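Local coordinates for protein putative TetR-family transcriptional regulator (Bordetella parapertussis 12822, PDB 3CCY) that probably binds cis-regulatory DNA through a helix-turn-helix and regulates transcription, as TetR-family repressors do, at residues P87-L99 against P182-D195. Residues are numbered along the deposited sequence; the frame is centred on the assembly and turned at random. Where two conformers were deposited one is given.
Sequences PKTRFLQIVKLFL and PDALAERTVQLFLD
Lys96 lies over Ala186, its CG 3.6 Å from Ala186 CB, and then runs fully extended between two acids of helix 182-195. Its NZ donates to Glu187 OE2 at 3.0 Å, coming from above the carboxylate plane, and makes a longer salt bridge to Asp183 OD2 at 3.5 Å. A water donates to both Asp183 OD1 and Lys96 O, tying that acid to the backbone of the opposite helix. Beside these charges, Val190 CG2 touches both Leu92 CD1 and Val95 CG2, 3.7 Å from each, while Leu99 CD1 presses on Leu185 CG at 3.6 Å. Phe91 CG, anti to the backbone N (chi1 179°), carries the ring toward helix 182-195, where CE2 lies against Val190 CG2 and Leu194 CD2. Two helices of the TetR-like C-terminal domain, which in this family usually binds ligand and mediates dimerisation, are joined here, running roughly antiparallel at 137° with axes 8.6 Å apart; the small Ala186 lies where the backbones come nearest. At the far end, Lys88 stretches past Leu194 CD1 to the syn lone pair of Asp195 OD2, 2.9 Å from NZ. Behind the apolar layer, Phe163 of helix 153-168 meets Phe91 obliquely and stacks edge-to-face with Phe193. Helix 182-195 also faces the second subunit, where Arg188 pairs with Asp159 of that chain.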
ATOM      1  N   PRO A  87      -4.790  -5.565  27.302  1.00 48.45           N
ATOM      2  CA  PRO A  87      -5.066  -5.315  25.879  1.00 47.07           C
ATOM      3  C   PRO A  87      -4.308  -4.136  25.241  1.00 45.89           C
ATOM      4  O   PRO A  87      -3.892  -4.259  24.092  1.00 45.13           O
ATOM      5  CB  PRO A  87      -6.587  -5.106  25.840  1.00 46.86           C
ATOM      6  CG  PRO A  87      -7.095  -5.894  27.006  1.00 46.98           C
ATOM      7  CD  PRO A  87      -6.039  -5.665  28.083  1.00 48.17           C
ATOM      8  N   LYS A  88      -4.123  -3.011  25.937  1.00 44.96           N
ATOM      9  CA  LYS A  88      -3.488  -1.862  25.261  1.00 44.53           C
ATOM     10  C   LYS A  88      -2.016  -2.149  24.987  1.00 43.06           C
ATOM     11  O   LYS A  88      -1.499  -1.794  23.913  1.00 42.62           O
ATOM     12  CB  LYS A  88      -3.684  -0.512  25.979  1.00 45.09           C
ATOM     13  CG  LYS A  88      -3.465   0.712  25.017  1.00 47.43           C
ATOM     14  CD  LYS A  88      -4.073   2.063  25.502  1.00 46.58           C
ATOM     15  CE  LYS A  88      -3.450   3.256  24.729  1.00 48.88           C
ATOM     16  NZ  LYS A  88      -4.293   4.540  24.664  1.00 48.83           N
ATOM     17  N   THR A  89      -1.377  -2.837  25.927  1.00 40.97           N
ATOM     18  CA  THR A  89       0.018  -3.247  25.763  1.00 40.38           C
ATOM     19  C   THR A  89       0.196  -4.238  24.613  1.00 39.01           C
ATOM     20  O   THR A  89       1.098  -4.048  23.801  1.00 36.91           O
ATOM     21  CB  THR A  89       0.577  -3.811  27.094  1.00 41.28           C
ATOM     22  OG1 THR A  89       0.626  -2.734  28.047  1.00 43.07           O
ATOM     23  CG2 THR A  89       1.996  -4.404  26.930  1.00 41.02           C
ATOM     24  N   ARG A  90      -0.641  -5.297  24.578  1.00 38.12           N
ATOM     25  CA  ARG A  90      -0.576  -6.332  23.533  1.00 36.50           C
ATOM     26  C   ARG A  90      -0.687  -5.705  22.172  1.00 34.92           C
ATOM     27  O   ARG A  90       0.043  -6.095  21.263  1.00 35.03           O
ATOM     28  CB  ARG A  90      -1.658  -7.411  23.710  1.00 36.79           C
ATOM     29  CG  ARG A  90      -1.339  -8.456  24.841  1.00 39.37           C
ATOM     30  CD  ARG A  90      -2.169  -9.772  24.723  1.00 38.57           C
ATOM     31  NE  ARG A  90      -3.587  -9.480  24.612  1.00 41.68           N
ATOM     32  CZ  ARG A  90      -4.441  -9.395  25.633  1.00 38.16           C
ATOM     33  NH1 ARG A  90      -4.049  -9.619  26.870  1.00 36.34           N
ATOM     34  NH2 ARG A  90      -5.702  -9.086  25.387  1.00 38.30           N
ATOM     35  N   PHE A  91      -1.603  -4.738  22.013  1.00 33.97           N
ATOM     36  CA  PHE A  91      -1.811  -4.087  20.733  1.00 33.20           C
ATOM     37  C   PHE A  91      -0.546  -3.336  20.306  1.00 33.19           C
ATOM     38  O   PHE A  91      -0.077  -3.511  19.177  1.00 32.33           O
ATOM     39  CB  PHE A  91      -3.032  -3.141  20.712  1.00 34.02           C
ATOM     40  CG  PHE A  91      -3.241  -2.444  19.374  1.00 35.66           C
ATOM     41  CD1 PHE A  91      -3.591  -3.167  18.229  1.00 38.19           C
ATOM     42  CD2 PHE A  91      -3.084  -1.066  19.253  1.00 33.38           C
ATOM     43  CE1 PHE A  91      -3.759  -2.512  16.992  1.00 37.19           C
ATOM     44  CE2 PHE A  91      -3.236  -0.406  18.043  1.00 36.59           C
ATOM     45  CZ  PHE A  91      -3.575  -1.131  16.887  1.00 36.40           C
ATOM     46  N   LEU A  92      -0.002  -2.515  21.207  1.00 33.04           N
ATOM     47  CA  LEU A  92       1.224  -1.742  20.910  1.00 33.09           C
ATOM     48  C   LEU A  92       2.403  -2.707  20.601  1.00 33.70           C
ATOM     49  O   LEU A  92       3.176  -2.448  19.694  1.00 32.70           O
ATOM     50  CB  LEU A  92       1.596  -0.813  22.098  1.00 33.44           C
ATOM     51  CG  LEU A  92       2.953  -0.107  21.969  1.00 33.00           C
ATOM     52  CD1 LEU A  92       3.007   0.760  20.719  1.00 28.62           C
ATOM     53  CD2 LEU A  92       3.357   0.696  23.243  1.00 33.60           C
ATOM     54  N   GLN A  93       2.503  -3.814  21.344  1.00 32.79           N
ATOM     55  CA  GLN A  93       3.542  -4.809  21.075  1.00 34.28           C
ATOM     56  C   GLN A  93       3.404  -5.474  19.693  1.00 33.77           C
ATOM     57  O   GLN A  93       4.398  -5.747  19.008  1.00 33.37           O
ATOM     58  CB  GLN A  93       3.645  -5.839  22.214  1.00 33.05           C
ATOM     59  CG  GLN A  93       4.333  -5.304  23.471  1.00 34.78           C
ATOM     60  CD  GLN A  93       4.314  -6.290  24.645  1.00 37.41           C
ATOM     61  OE1 GLN A  93       5.084  -6.138  25.611  1.00 42.50           O
ATOM     62  NE2 GLN A  93       3.455  -7.303  24.572  1.00 40.39           N
ATOM     63  N   ILE A  94       2.172  -5.739  19.271  1.00 33.58           N
ATOM     64  CA  ILE A  94       1.945  -6.245  17.933  1.00 33.48           C
ATOM     65  C   ILE A  94       2.410  -5.245  16.872  1.00 33.23           C
ATOM     66  O   ILE A  94       3.065  -5.619  15.907  1.00 32.82           O
ATOM     67  CB  ILE A  94       0.423  -6.571  17.680  1.00 34.85           C
ATOM     68  CG1 ILE A  94       0.003  -7.793  18.479  1.00 33.99           C
ATOM     69  CG2 ILE A  94       0.127  -6.673  16.141  1.00 33.86           C
ATOM     70  CD1 ILE A  94      -1.543  -7.957  18.536  1.00 37.49           C
ATOM     71  N   VAL A  95       2.085  -3.968  17.033  1.00 32.09           N
ATOM     72  CA  VAL A  95       2.503  -3.007  16.008  1.00 32.95           C
ATOM     73  C   VAL A  95       4.064  -2.886  15.970  1.00 31.62           C
ATOM     74  O   VAL A  95       4.657  -2.789  14.913  1.00 29.67           O
ATOM     75  CB  VAL A  95       1.860  -1.612  16.245  1.00 31.13           C
ATOM     76  CG1 VAL A  95       2.322  -0.582  15.152  1.00 33.51           C
ATOM     77  CG2 VAL A  95       0.323  -1.755  16.275  1.00 36.30           C
ATOM     78  N   LYS A  96       4.687  -2.881  17.141  1.00 30.32           N
ATOM     79  CA  LYS A  96       6.156  -2.790  17.259  1.00 30.66           C
ATOM     80  C   LYS A  96       6.773  -4.013  16.589  1.00 30.89           C
ATOM     81  O   LYS A  96       7.788  -3.899  15.915  1.00 30.62           O
ATOM     82  CB  LYS A  96       6.563  -2.786  18.718  1.00 30.04           C
ATOM     83  CG  LYS A  96       6.418  -1.459  19.418  1.00 29.62           C
ATOM     84  CD  LYS A  96       7.021  -1.502  20.850  1.00 31.28           C
ATOM     85  CE  LYS A  96       6.868  -0.061  21.407  1.00 33.89           C
ATOM     86  NZ  LYS A  96       7.507   0.107  22.684  1.00 36.92           N
ATOM     87  N   LEU A  97       6.141  -5.176  16.753  1.00 31.52           N
ATOM     88  CA  LEU A  97       6.626  -6.403  16.075  1.00 32.56           C
ATOM     89  C   LEU A  97       6.617  -6.259  14.545  1.00 33.15           C
ATOM     90  O   LEU A  97       7.612  -6.594  13.875  1.00 30.92           O
ATOM     91  CB  LEU A  97       5.808  -7.631  16.494  1.00 32.04           C
ATOM     92  CG  LEU A  97       5.954  -8.909  15.681  1.00 32.75           C
ATOM     93  CD1 LEU A  97       7.345  -9.478  15.964  1.00 29.96           C
ATOM     94  CD2 LEU A  97       4.851  -9.928  16.045  1.00 32.40           C
ATOM     95  N   PHE A  98       5.498  -5.776  14.000  1.00 34.32           N
ATOM     96  CA  PHE A  98       5.392  -5.662  12.535  1.00 36.34           C
ATOM     97  C   PHE A  98       6.451  -4.726  11.984  1.00 35.97           C
ATOM     98  O   PHE A  98       7.091  -5.019  10.957  1.00 36.46           O
ATOM     99  CB  PHE A  98       3.957  -5.296  12.067  1.00 37.85           C
ATOM    100  CG  PHE A  98       2.915  -6.363  12.380  1.00 41.01           C
ATOM    101  CD1 PHE A  98       3.285  -7.588  12.905  1.00 46.46           C
ATOM    102  CD2 PHE A  98       1.580  -6.156  12.121  1.00 46.89           C
ATOM    103  CE1 PHE A  98       2.332  -8.564  13.183  1.00 48.36           C
ATOM    104  CE2 PHE A  98       0.617  -7.147  12.399  1.00 45.06           C
ATOM    105  CZ  PHE A  98       0.994  -8.335  12.915  1.00 44.45           C
ATOM    106  N   LEU A  99       6.688  -3.619  12.678  1.00 36.16           N
ATOM    107  CA  LEU A  99       7.682  -2.660  12.223  1.00 36.28           C
ATOM    108  C   LEU A  99       9.100  -3.126  12.461  1.00 36.31           C
ATOM    109  O   LEU A  99      10.005  -2.768  11.714  1.00 36.47           O
ATOM    110  CB  LEU A  99       7.417  -1.256  12.804  1.00 37.47           C
ATOM    111  CG  LEU A  99       6.132  -0.617  12.259  1.00 37.99           C
ATOM    112  CD1 LEU A  99       5.967   0.756  12.847  1.00 38.92           C
ATOM    113  CD2 LEU A  99       6.114  -0.522  10.714  1.00 41.33           C
ATOM    114  N   PRO A 182      12.041   2.315  14.255  1.00 32.04           N
ATOM    115  CA  PRO A 182      10.846   1.448  14.225  1.00 31.68           C
ATOM    116  C   PRO A 182       9.955   1.508  15.473  1.00 31.25           C
ATOM    117  O   PRO A 182       8.727   1.631  15.316  1.00 30.56           O
ATOM    118  CB  PRO A 182      11.423   0.039  13.964  1.00 31.64           C
ATOM    119  CG  PRO A 182      12.619   0.333  13.100  1.00 32.27           C
ATOM    120  CD  PRO A 182      13.243   1.585  13.800  1.00 32.00           C
ATOM    121  N   ASP A 183      10.545   1.521  16.677  1.00 29.92           N
ATOM    122  CA  ASP A 183       9.741   1.628  17.911  1.00 31.10           C
ATOM    123  C   ASP A 183       9.028   2.984  18.027  1.00 30.63           C
ATOM    124  O   ASP A 183       7.873   3.023  18.390  1.00 31.85           O
ATOM    125  CB  ASP A 183      10.561   1.391  19.189  1.00 31.14           C
ATOM    126  CG  ASP A 183      10.359   0.008  19.771  1.00 35.60           C
ATOM    127  OD1 ASP A 183      10.015  -0.977  19.016  1.00 34.37           O
ATOM    128  OD2 ASP A 183      10.573  -0.081  21.000  1.00 39.80           O
ATOM    129  N   ALA A 184       9.728   4.077  17.755  1.00 29.49           N
ATOM    130  CA  ALA A 184       9.120   5.423  17.702  1.00 29.66           C
ATOM    131  C   ALA A 184       7.962   5.472  16.685  1.00 29.22           C
ATOM    132  O   ALA A 184       6.886   6.016  16.968  1.00 29.57           O
ATOM    133  CB  ALA A 184      10.206   6.505  17.393  1.00 29.95           C
ATOM    134  N   LEU A 185       8.153   4.877  15.510  1.00 29.39           N
ATOM    135  CA  LEU A 185       7.090   4.920  14.497  1.00 30.18           C
ATOM    136  C   LEU A 185       5.849   4.144  15.007  1.00 29.82           C
ATOM    137  O   LEU A 185       4.691   4.579  14.814  1.00 29.62           O
ATOM    138  CB  LEU A 185       7.598   4.382  13.140  1.00 29.53           C
ATOM    139  CG  LEU A 185       6.532   4.263  12.052  1.00 32.70           C
ATOM    140  CD1 LEU A 185       5.979   5.652  11.721  1.00 29.31           C
ATOM    141  CD2 LEU A 185       7.122   3.613  10.757  1.00 30.32           C
ATOM    142  N   ALA A 186       6.095   3.007  15.660  1.00 29.38           N
ATOM    143  CA  ALA A 186       5.039   2.144  16.177  1.00 28.25           C
ATOM    144  C   ALA A 186       4.245   2.878  17.250  1.00 29.12           C
ATOM    145  O   ALA A 186       3.008   2.874  17.190  1.00 27.09           O
ATOM    146  CB  ALA A 186       5.631   0.802  16.784  1.00 28.77           C
ATOM    147  N   GLU A 187       4.951   3.497  18.210  1.00 29.28           N
ATOM    148  CA  GLU A 187       4.307   4.296  19.282  1.00 30.64           C
ATOM    149  C   GLU A 187       3.447   5.416  18.752  1.00 31.50           C
ATOM    150  O   GLU A 187       2.321   5.633  19.232  1.00 29.54           O
ATOM    151  CB  GLU A 187       5.332   4.817  20.285  1.00 31.28           C
ATOM    152  CG  GLU A 187       5.971   3.628  21.009  1.00 36.17           C
ATOM    153  CD  GLU A 187       7.057   3.957  22.010  1.00 44.74           C
ATOM    154  OE1 GLU A 187       7.717   5.012  21.852  1.00 49.56           O
ATOM    155  OE2 GLU A 187       7.267   3.124  22.944  1.00 45.97           O
ATOM    156  N   ARG A 188       3.996   6.132  17.765  1.00 31.04           N
ATOM    157  CA  ARG A 188       3.279   7.185  17.050  1.00 32.00           C
ATOM    158  C   ARG A 188       2.021   6.659  16.342  1.00 31.95           C
ATOM    159  O   ARG A 188       0.957   7.255  16.462  1.00 32.61           O
ATOM    160  CB  ARG A 188       4.170   7.786  15.969  1.00 31.15           C
ATOM    161  CG  ARG A 188       3.556   9.080  15.301  1.00 35.05           C
ATOM    162  CD  ARG A 188       3.602  10.191  16.294  1.00 36.90           C
ATOM    163  NE  ARG A 188       3.335  11.515  15.724  1.00 40.91           N
ATOM    164  CZ  ARG A 188       3.508  12.640  16.408  1.00 39.41           C
ATOM    165  NH1 ARG A 188       3.960  12.575  17.654  1.00 39.90           N
ATOM    166  NH2 ARG A 188       3.227  13.806  15.871  1.00 35.77           N
ATOM    167  N   THR A 189       2.181   5.612  15.533  1.00 30.79           N
ATOM    168  CA  THR A 189       1.060   4.929  14.845  1.00 31.96           C
ATOM    169  C   THR A 189      -0.091   4.548  15.813  1.00 31.48           C
ATOM    170  O   THR A 189      -1.272   4.831  15.571  1.00 30.34           O
ATOM    171  CB  THR A 189       1.577   3.677  14.130  1.00 32.08           C
ATOM    172  OG1 THR A 189       2.577   4.088  13.185  1.00 31.87           O
ATOM    173  CG2 THR A 189       0.440   2.920  13.410  1.00 35.19           C
ATOM    174  N   VAL A 190       0.266   3.945  16.922  1.00 30.80           N
ATOM    175  CA  VAL A 190      -0.722   3.608  17.943  1.00 31.31           C
ATOM    176  C   VAL A 190      -1.364   4.808  18.637  1.00 31.52           C
ATOM    177  O   VAL A 190      -2.592   4.824  18.815  1.00 30.69           O
ATOM    178  CB  VAL A 190      -0.100   2.653  18.989  1.00 32.51           C
ATOM    179  CG1 VAL A 190      -1.062   2.394  20.158  1.00 30.09           C
ATOM    180  CG2 VAL A 190       0.257   1.331  18.315  1.00 30.14           C
ATOM    181  N   GLN A 191      -0.559   5.794  19.059  1.00 30.71           N
ATOM    182  CA  GLN A 191      -1.127   7.020  19.660  1.00 32.57           C
ATOM    183  C   GLN A 191      -2.151   7.667  18.673  1.00 31.15           C
ATOM    184  O   GLN A 191      -3.250   8.057  19.065  1.00 30.42           O
ATOM    185  CB  GLN A 191       0.008   8.049  20.026  1.00 31.39           C
ATOM    186  CG  GLN A 191       0.952   7.578  21.198  1.00 35.85           C
ATOM    187  CD  GLN A 191       2.353   8.302  21.215  1.00 38.94           C
ATOM    188  OE1 GLN A 191       2.591   9.299  20.472  1.00 44.48           O
ATOM    189  NE2 GLN A 191       3.288   7.773  22.048  1.00 44.38           N
ATOM    190  N   LEU A 192      -1.753   7.813  17.406  1.00 29.98           N
ATOM    191  CA  LEU A 192      -2.610   8.428  16.394  0.50 29.81           C
ATOM    192  C   LEU A 192      -3.893   7.611  16.202  1.00 30.09           C
ATOM    193  O   LEU A 192      -5.017   8.172  16.267  1.00 30.34           O
ATOM    194  CB  LEU A 192      -1.865   8.546  15.051  0.50 29.18           C
ATOM    195  CG  LEU A 192      -0.735   9.577  14.892  0.50 28.11           C
ATOM    196  CD1 LEU A 192       0.167   9.178  13.700  0.50 23.96           C
ATOM    197  CD2 LEU A 192      -1.311  10.974  14.640  0.50 25.50           C
ATOM    198  N   PHE A 193      -3.731   6.314  15.939  1.00 30.03           N
ATOM    199  CA  PHE A 193      -4.882   5.427  15.642  1.00 30.98           C
ATOM    200  C   PHE A 193      -5.848   5.340  16.837  1.00 31.95           C
ATOM    201  O   PHE A 193      -7.034   5.485  16.658  1.00 32.24           O
ATOM    202  CB  PHE A 193      -4.461   4.001  15.213  1.00 31.66           C
ATOM    203  CG  PHE A 193      -5.646   3.155  14.747  1.00 35.15           C
ATOM    204  CD1 PHE A 193      -6.240   3.398  13.517  1.00 38.78           C
ATOM    205  CD2 PHE A 193      -6.191   2.180  15.567  1.00 35.35           C
ATOM    206  CE1 PHE A 193      -7.361   2.659  13.087  1.00 38.89           C
ATOM    207  CE2 PHE A 193      -7.306   1.445  15.140  1.00 37.14           C
ATOM    208  CZ  PHE A 193      -7.876   1.699  13.904  1.00 35.49           C
ATOM    209  N   LEU A 194      -5.327   5.119  18.048  1.00 30.48           N
ATOM    210  CA  LEU A 194      -6.176   4.963  19.238  1.00 30.61           C
ATOM    211  C   LEU A 194      -6.746   6.269  19.795  1.00 29.03           C
ATOM    212  O   LEU A 194      -7.905   6.330  20.193  1.00 28.61           O
ATOM    213  CB  LEU A 194      -5.415   4.229  20.367  1.00 30.26           C
ATOM    214  CG  LEU A 194      -5.047   2.767  20.056  1.00 32.28           C
ATOM    215  CD1 LEU A 194      -4.548   2.112  21.334  1.00 31.90           C
ATOM    216  CD2 LEU A 194      -6.200   1.940  19.448  1.00 34.52           C
ATOM    217  N   ASP A 195      -5.921   7.304  19.845  1.00 29.46           N
ATOM    218  CA  ASP A 195      -6.316   8.531  20.541  1.00 31.22           C
ATOM    219  C   ASP A 195      -6.511   9.748  19.632  1.00 29.88           C
ATOM    220  O   ASP A 195      -7.118  10.763  20.045  1.00 27.98           O
ATOM    221  CB  ASP A 195      -5.340   8.803  21.702  1.00 33.18           C
ATOM    222  CG  ASP A 195      -5.474   7.744  22.819  1.00 38.75           C
ATOM    223  OD1 ASP A 195      -6.545   7.698  23.472  1.00 48.90           O
ATOM    224  OD2 ASP A 195      -4.549   6.940  23.027  1.00 47.47           O
TER
HETATM  225  O   HOH W   1       9.794  -1.921  16.551  1.00 20.31           O